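Local structure of mucus binding protein (Lactobacillus reuteri, 3I57) at residues V80-S85 / T121-L126; T99-Y104 / A111-A116; Q2-Q7 / Q67-I72; P151-Y156 / V179-D184. The protein is a cell-wall-anchored surface protein that probably binds mucus, and the type 2 repeat described here also has immunoglobulin-binding activity. One frame throughout, in Å; residues are numbered along the deposited sequence.

Contact 1: V80-S85 / T121-L126; sequences VDPNHS and TRNGVL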
loop_
_atom_site.group_PDB
_atom_site.type_symbol
_atom_site.label_atom_id
_atom_site.label_comp_id
_atom_site.label_asym_id
_atom_site.label_seq_id
_atom_site.Cartn_x
_atom_site.Cartn_y
_atom_site.Cartn_z
ATOM N N VAL A 80 -8.219 2.750 2.701
ATOM C CA VAL A 80 -7.859 2.529 4.101
ATOM C C VAL A 80 -7.153 3.734 4.735
ATOM O O VAL A 80 -6.629 4.612 4.042
ATOM C CB VAL A 80 -6.975 1.237 4.306
ATOM C CG1 VAL A 80 -7.708 -0.016 3.846
ATOM C CG2 VAL A 80 -5.618 1.365 3.564
ATOM N N ASP A 81 -7.163 3.758 6.066
ATOM C CA ASP A 81 -6.580 4.834 6.844
ATOM C C ASP A 81 -5.065 4.587 7.000
ATOM O O ASP A 81 -4.574 3.505 6.709
ATOM C CB ASP A 81 -7.290 4.918 8.208
ATOM C CG ASP A 81 -8.796 5.275 8.081
ATOM O OD1 ASP A 81 -9.203 5.846 7.043
ATOM O OD2 ASP A 81 -9.595 4.997 9.013
ATOM N N PRO A 82 -4.319 5.602 7.458
ATOM C CA PRO A 82 -2.880 5.490 7.617
ATOM C C PRO A 82 -2.440 4.392 8.598
ATOM O O PRO A 82 -1.284 4.026 8.600
ATOM C CB PRO A 82 -2.483 6.875 8.156
ATOM C CG PRO A 82 -3.515 7.813 7.511
ATOM C CD PRO A 82 -4.795 6.975 7.711
ATOM N N ASN A 83 -3.333 3.884 9.438
ATOM C CA ASN A 83 -2.914 2.900 10.424
ATOM C C ASN A 83 -3.045 1.494 9.893
ATOM O O ASN A 83 -2.765 0.536 10.600
ATOM C CB ASN A 83 -3.720 3.018 11.719
ATOM C CG ASN A 83 -3.751 4.432 12.246
ATOM O OD1 ASN A 83 -4.817 5.058 12.313
ATOM N ND2 ASN A 83 -2.582 4.967 12.570
ATOM N N HIS A 84 -3.479 1.363 8.657
ATOM C CA HIS A 84 -3.773 0.023 8.151
ATOM C C HIS A 84 -2.487 -0.724 7.806
ATOM O O HIS A 84 -1.519 -0.121 7.337
ATOM C CB HIS A 84 -4.715 0.099 6.955
ATOM C CG HIS A 84 -5.370 -1.211 6.625
ATOM N ND1 HIS A 84 -6.710 -1.455 6.838
ATOM C CD2 HIS A 84 -4.859 -2.345 6.100
ATOM C CE1 HIS A 84 -7.002 -2.687 6.445
ATOM N NE2 HIS A 84 -5.897 -3.246 5.989
ATOM N N SER A 85 -2.465 -2.030 8.057
ATOM C CA SER A 85 -1.290 -2.827 7.712
ATOM C C SER A 85 -1.341 -3.202 6.228
ATOM O O SER A 85 -2.388 -3.088 5.582
ATOM C CB SER A 85 -1.190 -4.086 8.576
ATOM O OG SER A 85 -2.326 -4.913 8.379
ATOM N N THR A 121 1.662 11.142 7.705
ATOM C CA THR A 121 0.690 10.083 7.451
ATOM C C THR A 121 0.298 10.082 5.987
ATOM O O THR A 121 0.431 11.086 5.291
ATOM C CB THR A 121 -0.621 10.248 8.282
ATOM O OG1 THR A 121 -1.349 11.409 7.832
ATOM C CG2 THR A 121 -0.312 10.390 9.731
ATOM N N ARG A 122 -0.179 8.939 5.528
ATOM C CA ARG A 122 -0.672 8.830 4.147
ATOM C C ARG A 122 -1.787 7.788 4.133
ATOM O O ARG A 122 -1.695 6.759 4.832
ATOM C CB ARG A 122 0.469 8.485 3.179
ATOM C CG ARG A 122 1.174 7.130 3.443
ATOM C CD ARG A 122 2.392 6.952 2.561
ATOM N NE ARG A 122 3.116 5.725 2.896
ATOM C CZ ARG A 122 4.145 5.259 2.192
ATOM N NH1 ARG A 122 4.548 5.898 1.097
ATOM N NH2 ARG A 122 4.753 4.141 2.566
ATOM N N ASN A 123 -2.859 8.083 3.396
ATOM C CA ASN A 123 -3.918 7.108 3.199
ATOM C C ASN A 123 -3.537 6.206 2.064
ATOM O O ASN A 123 -2.608 6.488 1.344
ATOM C CB ASN A 123 -5.249 7.792 2.898
ATOM C CG ASN A 123 -5.854 8.363 4.147
ATOM O OD1 ASN A 123 -6.884 7.887 4.641
ATOM N ND2 ASN A 123 -5.175 9.322 4.715
ATOM N N GLY A 124 -4.263 5.120 1.913
ATOM C CA GLY A 124 -3.963 4.196 0.833
ATOM C C GLY A 124 -5.210 3.460 0.373
ATOM O O GLY A 124 -6.320 3.705 0.847
ATOM N N VAL A 125 -5.001 2.581 -0.606
ATOM C CA VAL A 125 -6.062 1.758 -1.140
ATOM C C VAL A 125 -5.576 0.312 -1.062
ATOM O O VAL A 125 -4.540 -0.047 -1.656
ATOM C CB VAL A 125 -6.268 2.067 -2.591
ATOM C CG1 VAL A 125 -7.229 1.058 -3.211
ATOM C CG2 VAL A 125 -6.760 3.529 -2.771
ATOM N N LEU A 126 -6.345 -0.503 -0.351
ATOM C CA LEU A 126 -5.996 -1.885 -0.104
ATOM C C LEU A 126 -6.555 -2.728 -1.241
ATOM O O LEU A 126 -7.690 -2.542 -1.670
ATOM C CB LEU A 126 -6.583 -2.351 1.223
ATOM C CG LEU A 126 -6.582 -3.849 1.449
ATOM C CD1 LEU A 126 -5.163 -4.349 1.690
ATOM C CD2 LEU A 126 -7.548 -4.173 2.613
#
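Thr121 meets Pro82 through carbon alone, its CB lying 3.9 Å from Pro82 CB, while its hydroxyl is turned to the side chains of Glu140 and Asn139. Arg122 contributes its backbone: the carbonyl O receives a CA-H...O contact from Pro82 CA at 3.3 Å and lies close to CB and CG of the same proline ring, and its guanidinium reaches the carbonyl of Lys91 instead. The amide of Asn123 lies against this ring as well, with ND2 3.6 Å from Pro82 CG, the two side chains meeting at a slant. With CG anti to its own carbonyl carbon (chi1 -76°), Asn123 brings OD1 near Val80 O, but both atoms are acceptors and the approach is not a bond.

Gly124 carries the polar link. It forms an antiparallel hydrogen-bonded pair with Val80: Val80 N gives a nearly straight bond of 2.8 Å to Gly124 O, and Gly124 N returns a longer one of 3.2 Å to Val80 O. Leu126 closes the contact with two parts of its side chain. Its CB touches Val80 CG1 at 3.7 Å, and its CD2 lies 3.9 Å from His84 NE2, approaching the imidazole obliquely. Val80 CG1 in turn sits over one face of that imidazole, which the type I turn from Asp81 to His84 folds back over the valine.

The pair thus fastens the end of strand 67-80, and the turn that follows it, to strand 112-127 in the mixed sheet; Val133 of strand 133-135 packs against Val80, His84 and Leu126.

Contact 2: T99-Y104 / A111-A116; sequences TVHYKY and AEDQTA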
loop_
_atom_site.group_PDB
_atom_site.type_symbol
_atom_site.label_atom_id
_atom_site.label_comp_id
_atom_site.label_asym_id
_atom_site.label_seq_id
_atom_site.Cartn_x
_atom_site.Cartn_y
_atom_site.Cartn_z
ATOM N N THR A 99 18.051 16.199 15.197
ATOM C CA THR A 99 19.108 16.063 16.212
ATOM C C THR A 99 19.918 17.342 16.240
ATOM O O THR A 99 20.411 17.790 15.193
ATOM C CB THR A 99 20.079 14.914 15.863
ATOM O OG1 THR A 99 19.338 13.704 15.791
ATOM C CG2 THR A 99 21.147 14.754 16.944
ATOM N N VAL A 100 20.045 17.919 17.430
ATOM C CA VAL A 100 20.870 19.098 17.634
ATOM C C VAL A 100 22.033 18.774 18.554
ATOM O O VAL A 100 21.842 18.319 19.693
ATOM C CB VAL A 100 20.076 20.242 18.243
ATOM C CG1 VAL A 100 20.994 21.494 18.411
ATOM C CG2 VAL A 100 18.821 20.543 17.392
ATOM N N HIS A 101 23.231 18.976 18.027
ATOM C CA HIS A 101 24.459 18.833 18.776
ATOM C C HIS A 101 24.843 20.176 19.390
ATOM O O HIS A 101 24.499 21.247 18.863
ATOM C CB HIS A 101 25.605 18.378 17.850
ATOM C CG HIS A 101 25.353 17.090 17.137
ATOM N ND1 HIS A 101 25.026 15.921 17.794
ATOM C CD2 HIS A 101 25.433 16.774 15.822
ATOM C CE1 HIS A 101 24.912 14.940 16.911
ATOM N NE2 HIS A 101 25.132 15.439 15.705
ATOM N N TYR A 102 25.608 20.114 20.486
ATOM C CA TYR A 102 26.053 21.333 21.189
ATOM C C TYR A 102 27.545 21.221 21.409
ATOM O O TYR A 102 28.010 20.294 22.085
ATOM C CB TYR A 102 25.324 21.543 22.529
ATOM C CG TYR A 102 23.828 21.635 22.375
ATOM C CD1 TYR A 102 23.224 22.764 21.806
ATOM C CD2 TYR A 102 23.019 20.557 22.740
ATOM C CE1 TYR A 102 21.847 22.825 21.629
ATOM C CE2 TYR A 102 21.660 20.595 22.564
ATOM C CZ TYR A 102 21.067 21.721 22.024
ATOM O OH TYR A 102 19.695 21.706 21.855
ATOM N N LYS A 103 28.287 22.147 20.812
ATOM C CA LYS A 103 29.750 22.056 20.755
ATOM C C LYS A 103 30.428 23.387 21.005
ATOM O O LYS A 103 29.840 24.444 20.808
ATOM C CB LYS A 103 30.193 21.537 19.381
ATOM C CG LYS A 103 29.679 20.113 19.030
ATOM C CD LYS A 103 30.090 19.669 17.617
ATOM C CE LYS A 103 29.640 18.233 17.300
ATOM N NZ LYS A 103 30.284 17.709 16.036
ATOM N N TYR A 104 31.697 23.341 21.412
ATOM C CA TYR A 104 32.494 24.547 21.452
ATOM C C TYR A 104 33.123 24.691 20.058
ATOM O O TYR A 104 32.899 23.840 19.214
ATOM C CB TYR A 104 33.527 24.450 22.590
ATOM C CG TYR A 104 32.910 24.400 23.969
ATOM C CD1 TYR A 104 32.396 25.538 24.550
ATOM C CD2 TYR A 104 32.854 23.204 24.705
ATOM C CE1 TYR A 104 31.839 25.511 25.794
ATOM C CE2 TYR A 104 32.296 23.167 25.961
ATOM C CZ TYR A 104 31.801 24.333 26.510
ATOM O OH TYR A 104 31.223 24.341 27.753
ATOM N N ALA A 111 27.281 20.086 25.493
ATOM C CA ALA A 111 26.090 19.592 26.180
ATOM C C ALA A 111 25.587 18.381 25.425
ATOM O O ALA A 111 26.026 18.136 24.302
ATOM C CB ALA A 111 25.004 20.676 26.215
ATOM N N GLU A 112 24.683 17.617 26.022
ATOM C CA GLU A 112 24.150 16.435 25.333
ATOM C C GLU A 112 23.165 16.858 24.257
ATOM O O GLU A 112 22.475 17.859 24.404
ATOM C CB GLU A 112 23.471 15.469 26.308
ATOM C CG GLU A 112 24.381 14.963 27.459
ATOM C CD GLU A 112 25.747 14.493 26.973
ATOM O OE1 GLU A 112 25.796 13.645 26.062
ATOM O OE2 GLU A 112 26.779 14.986 27.489
ATOM N N ASP A 113 23.128 16.089 23.174
ATOM C CA ASP A 113 22.192 16.290 22.078
ATOM C C ASP A 113 20.768 16.424 22.608
ATOM O O ASP A 113 20.412 15.793 23.612
ATOM C CB ASP A 113 22.195 15.051 21.172
ATOM C CG ASP A 113 23.451 14.903 20.330
ATOM O OD1 ASP A 113 24.338 15.791 20.361
ATOM O OD2 ASP A 113 23.510 13.873 19.596
ATOM N N GLN A 114 19.951 17.220 21.922
ATOM C CA GLN A 114 18.501 17.173 22.094
ATOM C C GLN A 114 17.906 16.731 20.776
ATOM O O GLN A 114 18.471 16.996 19.718
ATOM C CB GLN A 114 17.954 18.551 22.446
ATOM C CG GLN A 114 18.213 18.925 23.875
ATOM C CD GLN A 114 17.590 20.249 24.234
ATOM O OE1 GLN A 114 18.299 21.199 24.564
ATOM N NE2 GLN A 114 16.262 20.328 24.169
ATOM N N THR A 115 16.784 16.034 20.853
ATOM C CA THR A 115 16.113 15.548 19.659
ATOM C C THR A 115 14.657 15.884 19.701
ATOM O O THR A 115 14.115 16.177 20.760
ATOM C CB THR A 115 16.237 14.027 19.500
ATOM O OG1 THR A 115 15.719 13.348 20.661
ATOM C CG2 THR A 115 17.711 13.660 19.268
ATOM N N ALA A 116 14.024 15.840 18.536
ATOM C CA ALA A 116 12.586 16.015 18.435
ATOM C C ALA A 116 12.119 15.220 17.240
ATOM O O ALA A 116 12.915 14.898 16.350
ATOM C CB ALA A 116 12.246 17.460 18.254
HETATM O O HOH W 1 25.884 17.511 21.743
#
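His101 and Asp113 join side chains across two antiparallel neighbours in the mixed sheet of this beta-grasp repeat, strands 93-104 and 112-127, whose local axes run at 161°. His101 ND1 donates to Asp113 OD1 at 2.7 Å. The carboxylate oxygen lies in the imidazole plane, at the ring edge, whereas the donor reaches it from above the carboxylate plane; ring and carboxylate are turned 52° apart. Asp113 OD1 also accepts a bond from a water, which takes the N-H of Tyr102 and donates to Ala111 O, bridging the two strands. Without its carboxylate, as with an alanine at Asp113, His101 ND1 would probably lose this acceptor and the water one of its three partners.

On the other face of the sheet, Tyr102 lies along the second strand. CG stands anti to the carbonyl carbon (chi1 -58°), which swings the ring across so that Glu112 O meets its edge in plane, 3.2 Å from Tyr102 CD2. At the base of the ring, Tyr102 CB packs on Ala111 CB at 3.8 Å. Thr99 and Thr115, a non-hydrogen-bonded pair, lie side by side on the face of His101, with Thr115 CG2 against Thr99 OG1. Val100 and Gln114 form the hydrogen-bonded pair of this register: Val100 N donates to Gln114 O at 2.9 Å, nearly in line with the carbonyl, and Gln114 N answers to Val100 O at 3.1 Å with a more bent N-H.

Further out, Val179 of strand 176-183 packs on Val100 and Tyr102, and Pro151 touches Tyr102 and Ala111, setting its CG against Ala111 CB.

Contact 3: Q2-Q7 / Q67-I72; sequences QKVHVQ and QFYTVI. With CA (calcium ion), chain C.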
loop_
_atom_site.group_PDB
_atom_site.type_symbol
_atom_site.label_atom_id
_atom_site.label_comp_id
_atom_site.label_asym_id
_atom_site.label_seq_id
_atom_site.Cartn_x
_atom_site.Cartn_y
_atom_site.Cartn_z
ATOM N N GLN A 2 -20.044 -33.665 -26.129
ATOM C CA GLN A 2 -19.476 -32.329 -26.352
ATOM C C GLN A 2 -18.786 -31.884 -25.059
ATOM O O GLN A 2 -19.128 -32.367 -23.981
ATOM C CB GLN A 2 -20.586 -31.347 -26.686
ATOM C CG GLN A 2 -21.399 -31.740 -27.928
ATOM C CD GLN A 2 -20.503 -31.936 -29.135
ATOM O OE1 GLN A 2 -19.407 -31.355 -29.204
ATOM N NE2 GLN A 2 -20.956 -32.753 -30.098
ATOM N N LYS A 3 -17.850 -30.952 -25.170
ATOM C CA LYS A 3 -17.108 -30.502 -23.987
ATOM C C LYS A 3 -17.168 -29.011 -23.873
ATOM O O LYS A 3 -17.124 -28.293 -24.871
ATOM C CB LYS A 3 -15.630 -30.922 -24.056
ATOM C CG LYS A 3 -15.382 -32.410 -23.975
ATOM C CD LYS A 3 -13.870 -32.701 -24.136
ATOM C CE LYS A 3 -13.457 -33.924 -23.315
ATOM N NZ LYS A 3 -13.797 -33.795 -21.851
ATOM N N VAL A 4 -17.239 -28.549 -22.633
ATOM C CA VAL A 4 -17.329 -27.145 -22.336
ATOM C C VAL A 4 -16.262 -26.859 -21.271
ATOM O O VAL A 4 -16.013 -27.703 -20.400
ATOM C CB VAL A 4 -18.722 -26.790 -21.750
ATOM C CG1 VAL A 4 -18.695 -25.374 -21.193
ATOM C CG2 VAL A 4 -19.772 -26.900 -22.804
ATOM N N HIS A 5 -15.644 -25.690 -21.337
ATOM C CA HIS A 5 -14.619 -25.338 -20.353
ATOM C C HIS A 5 -14.929 -23.958 -19.839
ATOM O O HIS A 5 -15.011 -23.024 -20.609
ATOM C CB HIS A 5 -13.231 -25.323 -21.035
ATOM C CG HIS A 5 -12.967 -26.539 -21.859
ATOM N ND1 HIS A 5 -12.639 -27.758 -21.295
ATOM C CD2 HIS A 5 -13.013 -26.738 -23.193
ATOM C CE1 HIS A 5 -12.481 -28.653 -22.255
ATOM N NE2 HIS A 5 -12.699 -28.060 -23.418
ATOM N N VAL A 6 -15.071 -23.811 -18.532
ATOM C CA VAL A 6 -15.364 -22.490 -17.992
ATOM C C VAL A 6 -14.135 -22.004 -17.261
ATOM O O VAL A 6 -13.661 -22.656 -16.341
ATOM C CB VAL A 6 -16.544 -22.536 -17.016
ATOM C CG1 VAL A 6 -16.834 -21.132 -16.499
ATOM C CG2 VAL A 6 -17.762 -23.140 -17.699
ATOM N N GLN A 7 -13.612 -20.857 -17.680
ATOM C CA GLN A 7 -12.283 -20.447 -17.219
ATOM C C GLN A 7 -12.418 -19.227 -16.333
ATOM O O GLN A 7 -12.924 -18.206 -16.766
ATOM C CB GLN A 7 -11.371 -20.149 -18.427
ATOM C CG GLN A 7 -11.167 -21.422 -19.289
ATOM C CD GLN A 7 -10.616 -21.124 -20.669
ATOM O OE1 GLN A 7 -9.659 -21.771 -21.154
ATOM N NE2 GLN A 7 -11.202 -20.157 -21.314
ATOM N N GLN A 67 -16.290 -25.743 -26.432
ATOM C CA GLN A 67 -16.820 -24.435 -26.095
ATOM C C GLN A 67 -16.038 -23.892 -24.909
ATOM O O GLN A 67 -15.852 -24.607 -23.941
ATOM C CB GLN A 67 -18.303 -24.549 -25.736
ATOM C CG GLN A 67 -19.190 -24.813 -26.971
ATOM C CD GLN A 67 -20.563 -25.346 -26.607
ATOM O OE1 GLN A 67 -21.481 -24.586 -26.250
ATOM N NE2 GLN A 67 -20.712 -26.642 -26.699
ATOM N N PHE A 68 -15.562 -22.654 -25.003
ATOM C CA PHE A 68 -14.868 -22.008 -23.889
ATOM C C PHE A 68 -15.609 -20.768 -23.437
ATOM O O PHE A 68 -16.031 -19.963 -24.280
ATOM C CB PHE A 68 -13.439 -21.609 -24.323
ATOM C CG PHE A 68 -12.572 -22.795 -24.709
ATOM C CD1 PHE A 68 -11.647 -23.307 -23.821
ATOM C CD2 PHE A 68 -12.691 -23.395 -25.960
ATOM C CE1 PHE A 68 -10.820 -24.411 -24.174
ATOM C CE2 PHE A 68 -11.891 -24.499 -26.323
ATOM C CZ PHE A 68 -10.965 -25.006 -25.444
ATOM N N TYR A 69 -15.741 -20.575 -22.122
ATOM C CA TYR A 69 -16.342 -19.347 -21.613
ATOM C C TYR A 69 -15.522 -18.844 -20.453
ATOM O O TYR A 69 -15.232 -19.616 -19.530
ATOM C CB TYR A 69 -17.758 -19.620 -21.112
ATOM C CG TYR A 69 -18.601 -20.236 -22.171
ATOM C CD1 TYR A 69 -19.142 -19.456 -23.194
ATOM C CD2 TYR A 69 -18.808 -21.616 -22.208
ATOM C CE1 TYR A 69 -19.893 -20.025 -24.192
ATOM C CE2 TYR A 69 -19.582 -22.184 -23.200
ATOM C CZ TYR A 69 -20.112 -21.389 -24.187
ATOM O OH TYR A 69 -20.883 -21.960 -25.179
ATOM N N THR A 70 -15.173 -17.564 -20.487
ATOM C CA THR A 70 -14.388 -16.963 -19.397
ATOM C C THR A 70 -15.259 -16.231 -18.361
ATOM O O THR A 70 -16.353 -15.715 -18.662
ATOM C CB THR A 70 -13.306 -16.006 -19.943
ATOM O OG1 THR A 70 -13.929 -14.987 -20.729
ATOM C CG2 THR A 70 -12.282 -16.759 -20.823
ATOM N N VAL A 71 -14.796 -16.250 -17.107
ATOM C CA VAL A 71 -15.401 -15.465 -16.057
ATOM C C VAL A 71 -14.259 -14.609 -15.543
ATOM O O VAL A 71 -13.282 -15.121 -14.993
ATOM C CB VAL A 71 -15.969 -16.346 -14.885
ATOM C CG1 VAL A 71 -16.595 -15.460 -13.820
ATOM C CG2 VAL A 71 -17.050 -17.299 -15.399
ATOM N N ILE A 72 -14.364 -13.310 -15.746
ATOM C CA ILE A 72 -13.194 -12.467 -15.585
ATOM C C ILE A 72 -13.407 -11.608 -14.349
ATOM O O ILE A 72 -14.477 -11.033 -14.171
ATOM C CB ILE A 72 -12.949 -11.561 -16.834
ATOM C CG1 ILE A 72 -12.630 -12.408 -18.070
ATOM C CG2 ILE A 72 -11.755 -10.598 -16.604
ATOM C CD1 ILE A 72 -12.641 -11.626 -19.397
HETATM CA CA CA C . -18.219 -29.213 -29.415
HETATM O O HOH W 2 -16.662 -30.627 -28.065
HETATM O O HOH W 3 -18.616 -28.312 -27.255
#
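One face of the Phe68 ring carries His5 CD2, 3.3 Å from Phe68 CE1 and displaced toward the rim. The two rings point the same way from adjacent parallel strands, their planes inclined at 33°, so the pair is oblique. On the opposite face of the sheet, Val4 CG1 meets the edge of the Tyr69 ring in plane, 3.9 Å from Tyr69 CE2, while Phe53 adds an edge-to-face partner and Glu57 binds the hydroxyl.

Both nitrogens of His5 are engaged, ND1 with Asp21 and NE2 with Asp66; a leucine in its place would probably leave these carboxylates without their shared partner and disturb the packing under Phe68. Five backbone bonds knit the strands, the central parallel pair of the beta-grasp (ubiquitin-like) fold, with helix 35-43 between them in sequence.

A calcium ion is bound by Gln2 OE1 at 2.5 Å, two waters, the Asp60 carboxylate and the backbone carbonyls of Asp62 and Asn65. One water accepts from Lys3 N; the other donates to Lys3 O, which also takes the Gln67 N-H. The ion is thus linked to the strand pairing through a water, consistent with its holding the N-terminal end of strand 2-10 to the 60-65 loop.

Contact 4: P151-Y156 / V179-D184; sequences PTIAGY and VIYTAD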
loop_
_atom_site.group_PDB
_atom_site.type_symbol
_atom_site.label_atom_id
_atom_site.label_comp_id
_atom_site.label_asym_id
_atom_site.label_seq_id
_atom_site.Cartn_x
_atom_site.Cartn_y
_atom_site.Cartn_z
ATOM N N PRO A 151 20.853 24.854 25.853
ATOM C CA PRO A 151 21.130 25.043 27.277
ATOM C C PRO A 151 21.968 26.272 27.560
ATOM O O PRO A 151 22.753 26.713 26.719
ATOM C CB PRO A 151 21.928 23.787 27.667
ATOM C CG PRO A 151 22.363 23.139 26.360
ATOM C CD PRO A 151 21.302 23.539 25.356
ATOM N N THR A 152 21.820 26.793 28.768
ATOM C CA THR A 152 22.640 27.912 29.226
ATOM C C THR A 152 23.899 27.374 29.875
ATOM O O THR A 152 23.836 26.545 30.774
ATOM C CB THR A 152 21.858 28.757 30.223
ATOM O OG1 THR A 152 20.738 29.324 29.541
ATOM C CG2 THR A 152 22.746 29.871 30.831
ATOM N N ILE A 153 25.040 27.820 29.378
ATOM C CA ILE A 153 26.325 27.395 29.899
ATOM C C ILE A 153 27.062 28.656 30.358
ATOM O O ILE A 153 27.370 29.534 29.551
ATOM C CB ILE A 153 27.120 26.621 28.820
ATOM C CG1 ILE A 153 26.263 25.485 28.254
ATOM C CG2 ILE A 153 28.439 26.051 29.382
ATOM C CD1 ILE A 153 26.982 24.574 27.279
ATOM N N ALA A 154 27.318 28.763 31.661
ATOM C CA ALA A 154 27.958 29.967 32.197
ATOM C C ALA A 154 29.211 30.311 31.416
ATOM O O ALA A 154 30.064 29.456 31.175
ATOM C CB ALA A 154 28.293 29.789 33.696
ATOM N N GLY A 155 29.314 31.568 31.010
ATOM C CA GLY A 155 30.508 32.057 30.368
ATOM C C GLY A 155 30.463 31.950 28.864
ATOM O O GLY A 155 31.413 32.331 28.192
ATOM N N TYR A 156 29.356 31.416 28.344
ATOM C CA TYR A 156 29.206 31.177 26.911
ATOM C C TYR A 156 27.811 31.565 26.400
ATOM O O TYR A 156 26.855 31.638 27.163
ATOM C CB TYR A 156 29.465 29.701 26.583
ATOM C CG TYR A 156 30.888 29.266 26.813
ATOM C CD1 TYR A 156 31.807 29.290 25.782
ATOM C CD2 TYR A 156 31.318 28.836 28.070
ATOM C CE1 TYR A 156 33.127 28.887 25.976
ATOM C CE2 TYR A 156 32.641 28.421 28.271
ATOM C CZ TYR A 156 33.531 28.456 27.219
ATOM O OH TYR A 156 34.842 28.063 27.390
ATOM N N VAL A 179 24.745 23.567 17.184
ATOM C CA VAL A 179 24.778 24.856 17.854
ATOM C C VAL A 179 26.200 24.971 18.459
ATOM O O VAL A 179 26.690 24.007 19.050
ATOM C CB VAL A 179 23.672 24.885 18.922
ATOM C CG1 VAL A 179 23.851 26.042 19.915
ATOM C CG2 VAL A 179 22.276 25.008 18.235
ATOM N N ILE A 180 26.852 26.123 18.274
ATOM C CA ILE A 180 28.248 26.348 18.709
ATOM C C ILE A 180 28.239 27.378 19.835
ATOM O O ILE A 180 27.526 28.386 19.736
ATOM C CB ILE A 180 29.104 26.935 17.554
ATOM C CG1 ILE A 180 29.317 25.901 16.461
ATOM C CG2 ILE A 180 30.470 27.422 18.078
ATOM C CD1 ILE A 180 30.025 26.423 15.261
ATOM N N TYR A 181 29.000 27.123 20.904
ATOM C CA TYR A 181 29.058 28.022 22.052
ATOM C C TYR A 181 30.344 28.822 22.013
ATOM O O TYR A 181 31.441 28.258 21.889
ATOM C CB TYR A 181 28.973 27.261 23.395
ATOM C CG TYR A 181 27.582 26.821 23.734
ATOM C CD1 TYR A 181 27.043 25.660 23.175
ATOM C CD2 TYR A 181 26.772 27.597 24.548
ATOM C CE1 TYR A 181 25.754 25.275 23.449
ATOM C CE2 TYR A 181 25.485 27.215 24.839
ATOM C CZ TYR A 181 24.971 26.057 24.274
ATOM O OH TYR A 181 23.682 25.703 24.565
ATOM N N THR A 182 30.191 30.138 22.096
ATOM C CA THR A 182 31.311 31.063 22.010
ATOM C C THR A 182 31.481 31.775 23.349
ATOM O O THR A 182 30.511 32.160 23.994
ATOM C CB THR A 182 31.082 32.083 20.880
ATOM O OG1 THR A 182 31.084 31.402 19.613
ATOM C CG2 THR A 182 32.175 33.141 20.873
ATOM N N ALA A 183 32.728 31.942 23.778
ATOM C CA ALA A 183 32.988 32.596 25.053
ATOM C C ALA A 183 32.551 34.061 25.051
ATOM O O ALA A 183 32.688 34.749 24.045
ATOM C CB ALA A 183 34.480 32.461 25.442
ATOM N N ASP A 184 31.990 34.504 26.173
ATOM C CA ASP A 184 31.613 35.902 26.394
ATOM C C ASP A 184 32.852 36.803 26.407
ATOM O O ASP A 184 33.867 36.425 27.004
ATOM C CB ASP A 184 30.915 36.051 27.742
ATOM C CG ASP A 184 29.544 35.411 27.776
ATOM O OD1 ASP A 184 28.959 35.128 26.703
ATOM O OD2 ASP A 184 29.052 35.187 28.890
#
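Tyr181 turns its CG anti to the carbonyl carbon (chi1 -77°), which lays the ring beneath the loop 151-156, and Ile153, extended at chi2 (-175°), drops CD1 onto it. This methyl stands 3.8 Å from the centroid of the Tyr181 ring, almost on the ring normal, in a CH-pi contact. At the far end of the ring, Tyr181 OH donates to Pro151 O at 2.6 Å, in the carbonyl plane and on a lone pair, fixing how the phenol hydrogen is turned. Pro151 crosses the phenol at about a right angle, its CD 3.3 Å from Tyr181 OH. Tyr156 CB reaches the ring edge, 4.0 Å from Tyr181 CD2, while its own ring meets the backbone of Thr182 and Ala183 obliquely, with CE1 3.9 Å from Ala183 CB.

Asp184 N binds Gly155 O at 3.0 Å, from above the carbonyl plane. Gly155 has a positive phi, at which a CB would collide with the carbonyl O of Ala154. It belongs to a type II beta turn, Ile153 to Tyr156, leading into strand 156-158, which pairs antiparallel with the last strand, 176-183, of the mixed sheet, near the C terminus and within the Muc B2-like, beta-grasp part.

How the contacts relate
From the N terminus, contact 3 joins strand 2-10 to strand 67-80 in the mucin-binding domain, closing a loop of about 60 residues that holds helix 35-43 and strands 15-24 and 46-51. Strand 67-80 then runs on to the middle of the elongated chain, where contact 1 ties its end to strand 112-127. Contact 2, between strands 93-104 and 112-127, is nested inside the loop of contact 1. Contact 4 follows in series and brings the loop after strand 148-149 onto the last strand. Contacts 2 and 4 touch, since strands 93-104 and 176-183 are neighbours: Lys103 O lies 2.8 Å from Tyr181 N. Contacts 3 and 4 mark opposite ends, their centres about 82 Å apart.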